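Local coordinates for putative uncharacterized protein (Pyrococcus furiosus, PDB 3UFC) that probably binds CRISPR RNA as a Cas6-related member of the prokaryotic defence system against mobile genetic elements, at residues L9-D14 against V107-A112; D14-P19 against I70-D75; N23-S28 against E101-D106; T53-I58 against S78-S83. All blocks are in the same frame, centred on the assembly; numbering follows the deposited sequence.

Contact 1: L9-D14 against V107-A112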
loop_
_atom_site.group_PDB
_atom_site.type_symbol
_atom_site.label_atom_id
_atom_site.label_comp_id
_atom_site.label_asym_id
_atom_site.label_seq_id
_atom_site.Cartn_x
_atom_site.Cartn_y
_atom_site.Cartn_z
ATOM N N LEU A 9 -12.410 6.555 9.254
ATOM C CA LEU A 9 -12.343 5.929 10.565
ATOM C C LEU A 9 -12.626 6.943 11.661
ATOM O O LEU A 9 -12.213 8.099 11.579
ATOM C CB LEU A 9 -10.956 5.320 10.788
ATOM C CG LEU A 9 -10.498 4.270 9.771
ATOM C CD1 LEU A 9 -9.006 3.986 9.972
ATOM C CD2 LEU A 9 -11.330 2.997 9.934
ATOM N N LEU A 10 -13.326 6.488 12.691
ATOM C CA LEU A 10 -13.662 7.332 13.825
ATOM C C LEU A 10 -13.074 6.683 15.080
ATOM O O LEU A 10 -13.423 5.555 15.426
ATOM C CB LEU A 10 -15.188 7.458 13.938
ATOM C CG LEU A 10 -15.835 8.330 15.024
ATOM C CD1 LEU A 10 -15.800 7.607 16.351
ATOM C CD2 LEU A 10 -15.134 9.677 15.107
ATOM N N PRO A 11 -12.145 7.378 15.756
ATOM C CA PRO A 11 -11.551 6.813 16.967
ATOM C C PRO A 11 -12.558 6.876 18.109
ATOM O O PRO A 11 -13.254 7.878 18.278
ATOM C CB PRO A 11 -10.334 7.705 17.203
ATOM C CG PRO A 11 -10.783 9.020 16.694
ATOM C CD PRO A 11 -11.506 8.658 15.406
ATOM N N LEU A 12 -12.650 5.796 18.875
ATOM C CA LEU A 12 -13.581 5.741 19.990
ATOM C C LEU A 12 -13.122 6.656 21.121
ATOM O O LEU A 12 -13.938 7.270 21.806
ATOM C CB LEU A 12 -13.712 4.302 20.490
ATOM C CG LEU A 12 -14.111 3.285 19.416
ATOM C CD1 LEU A 12 -14.246 1.913 20.040
ATOM C CD2 LEU A 12 -15.421 3.697 18.766
ATOM N N GLN A 13 -11.809 6.748 21.304
ATOM C CA GLN A 13 -11.236 7.591 22.345
ATOM C C GLN A 13 -10.818 8.927 21.731
ATOM O O GLN A 13 -10.605 9.018 20.524
ATOM C CB GLN A 13 -10.024 6.894 22.978
ATOM C CG GLN A 13 -10.318 5.490 23.520
ATOM C CD GLN A 13 -10.308 4.412 22.440
ATOM O OE1 GLN A 13 -10.321 4.708 21.243
ATOM N NE2 GLN A 13 -10.295 3.150 22.864
ATOM N N ASP A 14 -10.705 9.963 22.558
ATOM C CA ASP A 14 -10.320 11.286 22.069
ATOM C C ASP A 14 -8.811 11.505 22.130
ATOM O O ASP A 14 -8.147 11.056 23.063
ATOM C CB ASP A 14 -11.023 12.379 22.879
ATOM C CG ASP A 14 -12.535 12.237 22.863
ATOM O OD1 ASP A 14 -13.058 11.314 23.529
ATOM O OD2 ASP A 14 -13.197 13.049 22.180
ATOM N N VAL A 107 -5.835 1.488 20.588
ATOM C CA VAL A 107 -6.850 2.415 20.110
ATOM C C VAL A 107 -7.874 1.728 19.212
ATOM O O VAL A 107 -7.516 1.047 18.246
ATOM C CB VAL A 107 -6.204 3.580 19.327
ATOM C CG1 VAL A 107 -7.263 4.609 18.941
ATOM C CG2 VAL A 107 -5.117 4.222 20.170
ATOM N N GLY A 108 -9.148 1.904 19.545
ATOM C CA GLY A 108 -10.211 1.314 18.753
ATOM C C GLY A 108 -10.760 2.334 17.773
ATOM O O GLY A 108 -10.723 3.538 18.033
ATOM N N PHE A 109 -11.260 1.852 16.640
ATOM C CA PHE A 109 -11.824 2.714 15.609
ATOM C C PHE A 109 -13.124 2.114 15.093
ATOM O O PHE A 109 -13.300 0.893 15.078
ATOM C CB PHE A 109 -10.871 2.839 14.414
ATOM C CG PHE A 109 -9.637 3.647 14.686
ATOM C CD1 PHE A 109 -9.587 4.995 14.351
ATOM C CD2 PHE A 109 -8.515 3.054 15.260
ATOM C CE1 PHE A 109 -8.432 5.749 14.581
ATOM C CE2 PHE A 109 -7.355 3.798 15.496
ATOM C CZ PHE A 109 -7.316 5.149 15.154
ATOM N N LEU A 110 -14.031 2.980 14.667
ATOM C CA LEU A 110 -15.288 2.530 14.092
ATOM C C LEU A 110 -15.280 3.033 12.653
ATOM O O LEU A 110 -14.942 4.187 12.405
ATOM C CB LEU A 110 -16.480 3.127 14.852
ATOM C CG LEU A 110 -17.868 2.666 14.388
ATOM C CD1 LEU A 110 -17.937 1.144 14.391
ATOM C CD2 LEU A 110 -18.938 3.250 15.307
ATOM N N VAL A 111 -15.610 2.169 11.701
ATOM C CA VAL A 111 -15.647 2.606 10.309
ATOM C C VAL A 111 -16.844 3.544 10.187
ATOM O O VAL A 111 -17.981 3.138 10.417
ATOM C CB VAL A 111 -15.825 1.416 9.342
ATOM C CG1 VAL A 111 -16.065 1.932 7.926
ATOM C CG2 VAL A 111 -14.586 0.535 9.375
ATOM N N ALA A 112 -16.581 4.798 9.838
ATOM C CA ALA A 112 -17.632 5.795 9.723
ATOM C C ALA A 112 -18.254 5.869 8.338
ATOM O O ALA A 112 -19.399 6.302 8.190
ATOM C CB ALA A 112 -17.087 7.161 10.113
#

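Contact 2: D14-P19 against I70-D75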
loop_
_atom_site.group_PDB
_atom_site.type_symbol
_atom_site.label_atom_id
_atom_site.label_comp_id
_atom_site.label_asym_id
_atom_site.label_seq_id
_atom_site.Cartn_x
_atom_site.Cartn_y
_atom_site.Cartn_z
ATOM N N ASP A 14 -10.705 9.963 22.558
ATOM C CA ASP A 14 -10.320 11.286 22.069
ATOM C C ASP A 14 -8.811 11.505 22.130
ATOM O O ASP A 14 -8.147 11.056 23.063
ATOM C CB ASP A 14 -11.023 12.379 22.879
ATOM C CG ASP A 14 -12.535 12.237 22.863
ATOM O OD1 ASP A 14 -13.058 11.314 23.529
ATOM O OD2 ASP A 14 -13.197 13.049 22.180
ATOM N N ASN A 15 -8.278 12.203 21.131
ATOM C CA ASN A 15 -6.846 12.485 21.059
ATOM C C ASN A 15 -6.003 11.254 21.391
ATOM O O ASN A 15 -5.048 11.337 22.163
ATOM C CB ASN A 15 -6.486 13.622 22.021
ATOM C CG ASN A 15 -7.048 14.961 21.582
ATOM O OD1 ASN A 15 -6.965 15.948 22.312
ATOM N ND2 ASN A 15 -7.618 15.002 20.383
ATOM N N PRO A 16 -6.343 10.095 20.807
ATOM C CA PRO A 16 -5.575 8.881 21.088
ATOM C C PRO A 16 -4.200 8.896 20.428
ATOM O O PRO A 16 -3.936 9.689 19.524
ATOM C CB PRO A 16 -6.469 7.783 20.525
ATOM C CG PRO A 16 -7.025 8.436 19.309
ATOM C CD PRO A 16 -7.395 9.823 19.810
ATOM N N VAL A 17 -3.326 8.018 20.901
ATOM C CA VAL A 17 -1.988 7.898 20.346
ATOM C C VAL A 17 -1.859 6.467 19.840
ATOM O O VAL A 17 -1.952 5.520 20.616
ATOM C CB VAL A 17 -0.897 8.159 21.411
ATOM C CG1 VAL A 17 0.484 8.052 20.777
ATOM C CG2 VAL A 17 -1.086 9.540 22.022
ATOM N N ILE A 18 -1.676 6.312 18.534
ATOM C CA ILE A 18 -1.535 4.983 17.956
ATOM C C ILE A 18 -0.061 4.708 17.686
ATOM O O ILE A 18 0.714 5.629 17.438
ATOM C CB ILE A 18 -2.294 4.850 16.608
ATOM C CG1 ILE A 18 -1.704 5.816 15.576
ATOM C CG2 ILE A 18 -3.773 5.108 16.817
ATOM C CD1 ILE A 18 -2.296 5.673 14.173
ATOM N N PRO A 19 0.346 3.436 17.745
ATOM C CA PRO A 19 1.753 3.113 17.486
ATOM C C PRO A 19 2.073 3.379 16.015
ATOM O O PRO A 19 1.166 3.397 15.177
ATOM C CB PRO A 19 1.836 1.633 17.854
ATOM C CG PRO A 19 0.454 1.128 17.537
ATOM C CD PRO A 19 -0.426 2.229 18.084
ATOM N N ILE A 70 1.757 8.024 16.977
ATOM C CA ILE A 70 1.134 9.158 16.309
ATOM C C ILE A 70 -0.063 9.634 17.124
ATOM O O ILE A 70 -0.971 8.856 17.416
ATOM C CB ILE A 70 0.644 8.766 14.895
ATOM C CG1 ILE A 70 1.780 8.098 14.116
ATOM C CG2 ILE A 70 0.163 9.999 14.152
ATOM C CD1 ILE A 70 1.351 7.522 12.775
ATOM N N LYS A 71 -0.057 10.908 17.502
ATOM C CA LYS A 71 -1.160 11.470 18.272
ATOM C C LYS A 71 -2.185 12.060 17.313
ATOM O O LYS A 71 -1.889 12.991 16.564
ATOM C CB LYS A 71 -0.659 12.554 19.227
ATOM C CG LYS A 71 -1.750 13.119 20.124
ATOM C CD LYS A 71 -1.205 14.189 21.056
ATOM C CE LYS A 71 -2.297 14.745 21.957
ATOM N NZ LYS A 71 -1.763 15.767 22.905
ATOM N N ILE A 72 -3.389 11.500 17.340
ATOM C CA ILE A 72 -4.476 11.942 16.472
ATOM C C ILE A 72 -5.149 13.198 17.022
ATOM O O ILE A 72 -5.742 13.171 18.098
ATOM C CB ILE A 72 -5.528 10.826 16.327
ATOM C CG1 ILE A 72 -4.874 9.593 15.699
ATOM C CG2 ILE A 72 -6.700 11.313 15.484
ATOM C CD1 ILE A 72 -5.748 8.367 15.689
ATOM N N LEU A 73 -5.058 14.294 16.275
ATOM C CA LEU A 73 -5.649 15.560 16.692
ATOM C C LEU A 73 -6.852 15.932 15.831
ATOM O O LEU A 73 -7.213 17.106 15.737
ATOM C CB LEU A 73 -4.606 16.680 16.605
ATOM C CG LEU A 73 -3.289 16.495 17.365
ATOM C CD1 LEU A 73 -2.368 17.660 17.050
ATOM C CD2 LEU A 73 -3.550 16.403 18.858
ATOM N N SER A 74 -7.471 14.936 15.207
ATOM C CA SER A 74 -8.626 15.181 14.352
ATOM C C SER A 74 -9.433 13.916 14.082
ATOM O O SER A 74 -8.903 12.807 14.139
ATOM C CB SER A 74 -8.164 15.774 13.020
ATOM O OG SER A 74 -9.233 15.847 12.094
ATOM N N ASP A 75 -10.717 14.095 13.784
ATOM C CA ASP A 75 -11.604 12.976 13.480
ATOM C C ASP A 75 -11.589 12.675 11.986
ATOM O O ASP A 75 -12.226 11.732 11.531
ATOM C CB ASP A 75 -13.035 13.299 13.922
ATOM C CG ASP A 75 -13.241 13.111 15.409
ATOM O OD1 ASP A 75 -14.191 13.706 15.957
ATOM O OD2 ASP A 75 -12.463 12.358 16.031
HETATM O O HOH W 1 -4.615 17.200 23.582
#

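Contact 3: N23-S28 against E101-D106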
loop_
_atom_site.group_PDB
_atom_site.type_symbol
_atom_site.label_atom_id
_atom_site.label_comp_id
_atom_site.label_asym_id
_atom_site.label_seq_id
_atom_site.Cartn_x
_atom_site.Cartn_y
_atom_site.Cartn_z
ATOM N N ASN A 23 1.104 -1.804 10.544
ATOM C CA ASN A 23 0.840 -2.522 9.298
ATOM C C ASN A 23 0.356 -3.961 9.389
ATOM O O ASN A 23 -0.690 -4.294 8.837
ATOM C CB ASN A 23 2.053 -2.452 8.372
ATOM C CG ASN A 23 2.186 -1.104 7.710
ATOM O OD1 ASN A 23 2.588 -0.128 8.340
ATOM N ND2 ASN A 23 1.820 -1.033 6.432
ATOM N N TYR A 24 1.090 -4.824 10.080
ATOM C CA TYR A 24 0.667 -6.218 10.153
ATOM C C TYR A 24 -0.665 -6.403 10.871
ATOM O O TYR A 24 -1.468 -7.253 10.483
ATOM C CB TYR A 24 1.733 -7.081 10.834
ATOM C CG TYR A 24 1.476 -8.555 10.657
ATOM C CD1 TYR A 24 1.575 -9.149 9.400
ATOM C CD2 TYR A 24 1.119 -9.357 11.737
ATOM C CE1 TYR A 24 1.325 -10.507 9.221
ATOM C CE2 TYR A 24 0.867 -10.720 11.570
ATOM C CZ TYR A 24 0.973 -11.286 10.310
ATOM O OH TYR A 24 0.734 -12.632 10.139
ATOM N N GLU A 25 -0.894 -5.617 11.918
ATOM C CA GLU A 25 -2.141 -5.705 12.673
ATOM C C GLU A 25 -3.327 -5.264 11.810
ATOM O O GLU A 25 -4.384 -5.892 11.823
ATOM C CB GLU A 25 -2.063 -4.833 13.932
ATOM C CG GLU A 25 -3.271 -4.998 14.847
ATOM C CD GLU A 25 -3.168 -4.191 16.131
ATOM O OE1 GLU A 25 -4.040 -4.371 17.007
ATOM O OE2 GLU A 25 -2.226 -3.377 16.263
ATOM N N LEU A 26 -3.142 -4.181 11.060
ATOM C CA LEU A 26 -4.195 -3.666 10.181
ATOM C C LEU A 26 -4.463 -4.676 9.062
ATOM O O LEU A 26 -5.608 -5.033 8.780
ATOM C CB LEU A 26 -3.765 -2.314 9.598
ATOM C CG LEU A 26 -4.721 -1.621 8.624
ATOM C CD1 LEU A 26 -6.132 -1.564 9.213
ATOM C CD2 LEU A 26 -4.200 -0.214 8.336
ATOM N N TYR A 27 -3.388 -5.131 8.430
ATOM C CA TYR A 27 -3.457 -6.130 7.366
ATOM C C TYR A 27 -4.239 -7.360 7.827
ATOM O O TYR A 27 -5.131 -7.846 7.131
ATOM C CB TYR A 27 -2.030 -6.546 6.985
ATOM C CG TYR A 27 -1.903 -7.893 6.299
ATOM C CD1 TYR A 27 -2.308 -8.070 4.977
ATOM C CD2 TYR A 27 -1.323 -8.976 6.961
ATOM C CE1 TYR A 27 -2.131 -9.295 4.325
ATOM C CE2 TYR A 27 -1.140 -10.203 6.320
ATOM C CZ TYR A 27 -1.544 -10.352 5.005
ATOM O OH TYR A 27 -1.341 -11.547 4.359
ATOM N N SER A 28 -3.881 -7.862 9.005
ATOM C CA SER A 28 -4.520 -9.046 9.574
ATOM C C SER A 28 -6.026 -8.879 9.743
ATOM O O SER A 28 -6.800 -9.771 9.397
ATOM C CB SER A 28 -3.889 -9.377 10.933
ATOM O OG SER A 28 -2.497 -9.632 10.799
ATOM N N GLU A 101 -15.305 -2.641 13.094
ATOM C CA GLU A 101 -14.360 -2.163 14.102
ATOM C C GLU A 101 -12.914 -2.569 13.836
ATOM O O GLU A 101 -12.639 -3.698 13.420
ATOM C CB GLU A 101 -14.760 -2.654 15.497
ATOM C CG GLU A 101 -16.050 -2.063 16.034
ATOM C CD GLU A 101 -16.255 -2.363 17.510
ATOM O OE1 GLU A 101 -15.445 -1.889 18.335
ATOM O OE2 GLU A 101 -17.225 -3.075 17.844
ATOM N N PHE A 102 -11.996 -1.638 14.077
ATOM C CA PHE A 102 -10.569 -1.893 13.899
ATOM C C PHE A 102 -9.814 -1.540 15.171
ATOM O O PHE A 102 -10.126 -0.557 15.841
ATOM C CB PHE A 102 -9.987 -1.079 12.736
ATOM C CG PHE A 102 -10.272 -1.661 11.379
ATOM C CD1 PHE A 102 -11.347 -1.204 10.620
ATOM C CD2 PHE A 102 -9.470 -2.677 10.864
ATOM C CE1 PHE A 102 -11.619 -1.753 9.361
ATOM C CE2 PHE A 102 -9.730 -3.230 9.616
ATOM C CZ PHE A 102 -10.807 -2.768 8.860
ATOM N N LYS A 103 -8.814 -2.354 15.492
ATOM C CA LYS A 103 -7.991 -2.146 16.671
ATOM C C LYS A 103 -6.553 -1.885 16.232
ATOM O O LYS A 103 -5.938 -2.719 15.570
ATOM C CB LYS A 103 -8.052 -3.391 17.561
ATOM C CG LYS A 103 -7.309 -3.277 18.879
ATOM C CD LYS A 103 -7.957 -2.252 19.798
ATOM C CE LYS A 103 -7.364 -2.326 21.199
ATOM N NZ LYS A 103 -7.961 -1.314 22.116
ATOM N N ILE A 104 -6.033 -0.712 16.573
ATOM C CA ILE A 104 -4.662 -0.347 16.233
ATOM C C ILE A 104 -3.978 -0.089 17.571
ATOM O O ILE A 104 -4.202 0.946 18.204
ATOM C CB ILE A 104 -4.600 0.937 15.354
ATOM C CG1 ILE A 104 -5.168 0.663 13.956
ATOM C CG2 ILE A 104 -3.161 1.403 15.212
ATOM C CD1 ILE A 104 -6.646 0.354 13.927
ATOM N N GLY A 105 -3.150 -1.036 18.004
ATOM C CA GLY A 105 -2.498 -0.883 19.290
ATOM C C GLY A 105 -3.598 -0.947 20.335
ATOM O O GLY A 105 -4.378 -1.898 20.354
ATOM N N ASP A 106 -3.681 0.065 21.190
ATOM C CA ASP A 106 -4.714 0.092 22.223
ATOM C C ASP A 106 -5.837 1.046 21.841
ATOM O O ASP A 106 -6.690 1.373 22.664
ATOM C CB ASP A 106 -4.116 0.525 23.562
ATOM C CG ASP A 106 -3.043 -0.425 24.052
ATOM O OD1 ASP A 106 -3.363 -1.609 24.291
ATOM O OD2 ASP A 106 -1.880 0.010 24.192
HETATM O O HOH W 2 -4.012 -4.439 19.497
#

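Contact 4: T53-I58 against S78-S83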
loop_
_atom_site.group_PDB
_atom_site.type_symbol
_atom_site.label_atom_id
_atom_site.label_comp_id
_atom_site.label_asym_id
_atom_site.label_seq_id
_atom_site.Cartn_x
_atom_site.Cartn_y
_atom_site.Cartn_z
ATOM N N THR A 53 -3.438 -3.525 -2.496
ATOM C CA THR A 53 -2.595 -2.655 -1.690
ATOM C C THR A 53 -3.467 -1.771 -0.814
ATOM O O THR A 53 -4.679 -1.681 -1.022
ATOM C CB THR A 53 -1.718 -1.733 -2.581
ATOM O OG1 THR A 53 -0.922 -0.886 -1.750
ATOM C CG2 THR A 53 -2.585 -0.846 -3.470
ATOM N N PHE A 54 -2.856 -1.153 0.188
ATOM C CA PHE A 54 -3.573 -0.210 1.027
ATOM C C PHE A 54 -2.599 0.837 1.532
ATOM O O PHE A 54 -1.389 0.611 1.583
ATOM C CB PHE A 54 -4.363 -0.888 2.171
ATOM C CG PHE A 54 -3.525 -1.579 3.225
ATOM C CD1 PHE A 54 -3.224 -2.934 3.118
ATOM C CD2 PHE A 54 -3.147 -0.901 4.383
ATOM C CE1 PHE A 54 -2.565 -3.613 4.157
ATOM C CE2 PHE A 54 -2.487 -1.566 5.430
ATOM C CZ PHE A 54 -2.198 -2.925 5.315
ATOM N N SER A 55 -3.134 2.005 1.858
ATOM C CA SER A 55 -2.330 3.122 2.320
ATOM C C SER A 55 -2.048 3.073 3.811
ATOM O O SER A 55 -2.508 2.187 4.530
ATOM C CB SER A 55 -3.064 4.429 2.042
ATOM O OG SER A 55 -4.155 4.572 2.951
ATOM N N ARG A 56 -1.270 4.046 4.258
ATOM C CA ARG A 56 -0.996 4.190 5.670
ATOM C C ARG A 56 -2.252 4.939 6.137
ATOM O O ARG A 56 -3.002 5.480 5.314
ATOM C CB ARG A 56 0.257 5.043 5.878
ATOM C CG ARG A 56 1.574 4.302 5.598
ATOM C CD ARG A 56 1.976 3.426 6.779
ATOM N NE ARG A 56 2.376 4.243 7.920
ATOM C CZ ARG A 56 2.564 3.784 9.152
ATOM N NH1 ARG A 56 2.394 2.498 9.421
ATOM N NH2 ARG A 56 2.903 4.622 10.122
ATOM N N ILE A 57 -2.508 4.956 7.436
ATOM C CA ILE A 57 -3.680 5.668 7.928
ATOM C C ILE A 57 -3.382 7.157 7.725
ATOM O O ILE A 57 -2.402 7.678 8.256
ATOM C CB ILE A 57 -3.930 5.351 9.428
ATOM C CG1 ILE A 57 -4.262 3.864 9.592
ATOM C CG2 ILE A 57 -5.075 6.203 9.962
ATOM C CD1 ILE A 57 -4.362 3.397 11.045
ATOM N N ILE A 58 -4.210 7.828 6.931
ATOM C CA ILE A 58 -4.020 9.249 6.643
ATOM C C ILE A 58 -4.802 10.106 7.638
ATOM O O ILE A 58 -6.032 10.111 7.641
ATOM C CB ILE A 58 -4.473 9.581 5.199
ATOM C CG1 ILE A 58 -3.774 8.641 4.209
ATOM C CG2 ILE A 58 -4.146 11.033 4.860
ATOM C CD1 ILE A 58 -2.270 8.757 4.213
ATOM N N SER A 78 -8.550 8.767 7.242
ATOM C CA SER A 78 -8.889 7.902 6.122
ATOM C C SER A 78 -7.893 6.777 5.867
ATOM O O SER A 78 -6.699 6.914 6.124
ATOM C CB SER A 78 -9.020 8.738 4.845
ATOM O OG SER A 78 -10.109 9.642 4.926
ATOM N N LEU A 79 -8.415 5.665 5.364
ATOM C CA LEU A 79 -7.621 4.501 4.998
ATOM C C LEU A 79 -8.041 4.180 3.565
ATOM O O LEU A 79 -9.226 3.947 3.301
ATOM C CB LEU A 79 -7.946 3.305 5.897
ATOM C CG LEU A 79 -7.357 1.964 5.442
ATOM C CD1 LEU A 79 -5.826 2.018 5.485
ATOM C CD2 LEU A 79 -7.874 0.845 6.339
ATOM N N TYR A 80 -7.089 4.187 2.636
ATOM C CA TYR A 80 -7.415 3.878 1.247
ATOM C C TYR A 80 -6.987 2.460 0.895
ATOM O O TYR A 80 -5.944 1.979 1.339
ATOM C CB TYR A 80 -6.750 4.880 0.300
ATOM C CG TYR A 80 -7.090 6.318 0.622
ATOM C CD1 TYR A 80 -6.340 7.039 1.543
ATOM C CD2 TYR A 80 -8.190 6.945 0.028
ATOM C CE1 TYR A 80 -6.670 8.349 1.873
ATOM C CE2 TYR A 80 -8.532 8.256 0.351
ATOM C CZ TYR A 80 -7.766 8.950 1.273
ATOM O OH TYR A 80 -8.089 10.243 1.598
ATOM N N ILE A 81 -7.808 1.791 0.098
ATOM C CA ILE A 81 -7.533 0.428 -0.316
ATOM C C ILE A 81 -7.797 0.333 -1.814
ATOM O O ILE A 81 -8.699 1.002 -2.333
ATOM C CB ILE A 81 -8.455 -0.560 0.428
ATOM C CG1 ILE A 81 -8.213 -0.456 1.937
ATOM C CG2 ILE A 81 -8.216 -1.970 -0.071
ATOM C CD1 ILE A 81 -9.098 -1.373 2.766
ATOM N N SER A 82 -7.007 -0.479 -2.511
ATOM C CA SER A 82 -7.191 -0.635 -3.945
ATOM C C SER A 82 -6.782 -2.006 -4.444
ATOM O O SER A 82 -5.963 -2.691 -3.823
ATOM C CB SER A 82 -6.400 0.434 -4.704
ATOM O OG SER A 82 -6.451 0.190 -6.102
ATOM N N SER A 83 -7.366 -2.400 -5.574
ATOM C CA SER A 83 -7.055 -3.676 -6.199
ATOM C C SER A 83 -7.583 -3.702 -7.623
ATOM O O SER A 83 -8.597 -3.065 -7.926
ATOM C CB SER A 83 -7.674 -4.830 -5.418
ATOM O OG SER A 83 -7.443 -6.052 -6.099
#

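Contact 1: L9-D14 against V107-A112
Leu9, Leu10 and Pro11 pair antiparallel with Val111, Leu110 and Phe109, joining the first strand of the N-terminal ferredoxin-like domain, 3-11, to its last long strand, 107-116. Leu10 and Leu110 form the hydrogen-bonded pair: Leu10 N reaches Leu110 O and Leu110 N reaches Leu10 O, each at 2.8 Å. Pro11 follows in a non-hydrogen-bonded position, where this ladder requires no N-H of it. Past the strand end, Leu12 N still binds Gly108 O at 3.1 Å, nearly straight at the hydrogen, with the donor above the carbonyl plane. Phe109 lies on the face of Leu9 and Pro11, its CG anti to its own carbonyl carbon (chi1 -71°). This places CD1 3.8 Å from Leu9 CB and CE1 3.8 Å from Pro11 CB; Ile18 and Ile77 also touch the Phe109 side chain. Leu10 and Leu110 lie on the other face, and Leu12 reaches Leu110 CB with CD2 at 4.1 Å; Gly108, without a side chain, allows Leu12 to lie close. Gln13 folds back so that OE1 takes a weak bond from Gly108 N at 3.5 Å. The pairing thus outlasts the strand by one good backbone bond; only the Gln13 link is weak.

Contact 2: D14-P19 against I70-D75
Ile18 and Ile70 grip each other through two backbone bonds, Ile18 N to Ile70 O at 2.9 Å and Ile70 N to Ile18 O at 2.7 Å. A third bond runs from Ile72 N to Pro16 O, 2.9 Å long; proline can serve here because only its carbonyl is used. Beyond it the chain turns at Asn15, whose positive phi of 44° is tolerated well by asparagine, and Asn15 CA comes 3.2 Å from Ile72 O in a CA-H...O contact. On the buried face, CD1 of Ile72 touches both Pro16 CG at 3.8 Å and Ile18 CG2 at 4.0 Å, the two isoleucine side chains meeting at about a right angle. Ile18 holds CG1 between its backbone N and carbonyl carbon (chi1 63°), which lays that branch against Ile70. Val17 and Lys71 occupy the other face, where CG2 of the valine touches the aliphatic start of the lysine. From there the fully extended lysine carries NZ to a water 3.3 Å away, which also donates to Asn15 OD1.

Farther out, Val107 of strand 107-116 touches Pro16 and Ile18, and Phe109 touches Ile18 and Ile72. Strand 62-65 bonds to the far edge of 69-72 and sends Ile65 against Val17 and Lys71. The face of Ile18 and Ile72 is therefore apolar and packs on the main sheet, while the face of Val17 and Lys71 mixes aliphatic contact with a water-bridged amide and ammonium group.

Contact 3: N23-S28 against E101-D106
Glu25 and Leu26 bring the first turn of helix 23-37 against strand 101-104 and the turn after it, a helix-on-sheet contact at the sheet's edge. The short axes run nearly antiparallel, 162° apart, 8.4 Å at closest approach. Leu26 supplies the apolar part: its CD1 meets Phe102 CD2 at 3.9 Å, the side chains crossing at a slant, and the same ring makes a cation-pi contact with Lys33 of the helix. Glu25 supplies the polar part. With CG anti to the backbone N (chi1 -174°) and the chain extended beyond it, the carboxylate reaches the turn, where Gly105 N donates to OE2 at 3.1 Å on the syn side but tilted out of the carboxylate plane. OE1 is less comfortable, for it sits 2.9 Å from Lys103 O, another acceptor, which would tend to raise the group's affinity for a proton. A water donating to both OE1 and Gly105 O, and Gln29 donating to Lys103 O, probably offset part of that cost. At a phi of 66°, easy for glycine, Gly105 forms with Asp106 an approximate type II' turn, characteristic of a tight beta hairpin, here strands 101-104 and 107-116 at the edge of the ferredoxin-like sheet.

Contact 4: T53-I58 against S78-S83
Backbone bonds tie Thr53 to Ser82 and Ile58 to Ser78, each as an antiparallel hydrogen-bonded pair with both N-H groups in use. Thr53 N lies 3.0 Å from Ser82 O, and Ile58 N 2.8 Å from Ser78 O. Between them Ser55 N donates to Tyr80 O at 2.9 Å.

A side chain takes over where the ladder is interrupted. Ser55 OG, set between its own N and carbonyl carbon (chi1 73°), accepts from Tyr80 N at 3.0 Å and donates to Arg56 O at 2.8 Å. Serine suits the place because one small hydroxyl can do both. It thus stands in for a carbonyl while the register slips by one residue between Phe54 and Ile58. The two strands, 53-59 and 77-83, are the second and third of the ferredoxin-like beta-alpha-beta-beta-alpha-beta order.

Apolar contacts fall on both faces. Phe54 CB packs on Ile81 CG1 at 3.9 Å and its ring touches Leu79 CD1; Leu26 of helix 23-37 touches both Phe54 and Leu79, and Tyr27 touches Phe54. On the other face Ile58 CG1 meets the edge of the Tyr80 ring at CE1, 3.7 Å away, with the side chains at about a right angle.

Polar ends look elsewhere: Thr53 OG1 bonds Phe234 O, Ser82 OG bonds Glu223 O, Ser78 OG bonds Glu6, and Arg56 bonds Asn23.

In the fold
All four contacts belong to the N-terminal ferredoxin-like domain. Contacts 1 and 4 are pairings within its five-stranded antiparallel sheet, with centres about 16 Å apart; strands 3-11 and 77-83, one from each, are neighbours. Contact 3 sets helix 23-37 against the edge strand, and contact 2, in a separate small sheet, has its centre about 10 Å from that of contact 1. Along the chain, contacts 2, 3 and 4 all nest inside the loop closed by contact 1, contact 4 lies inside contact 3, and contact 2 crosses both 3 and 4. Ile104 meets Phe109 and Ile18, and Leu26 links contact 3 to contact 4, so the small sheet, the helix and the main sheet are knit into one domain.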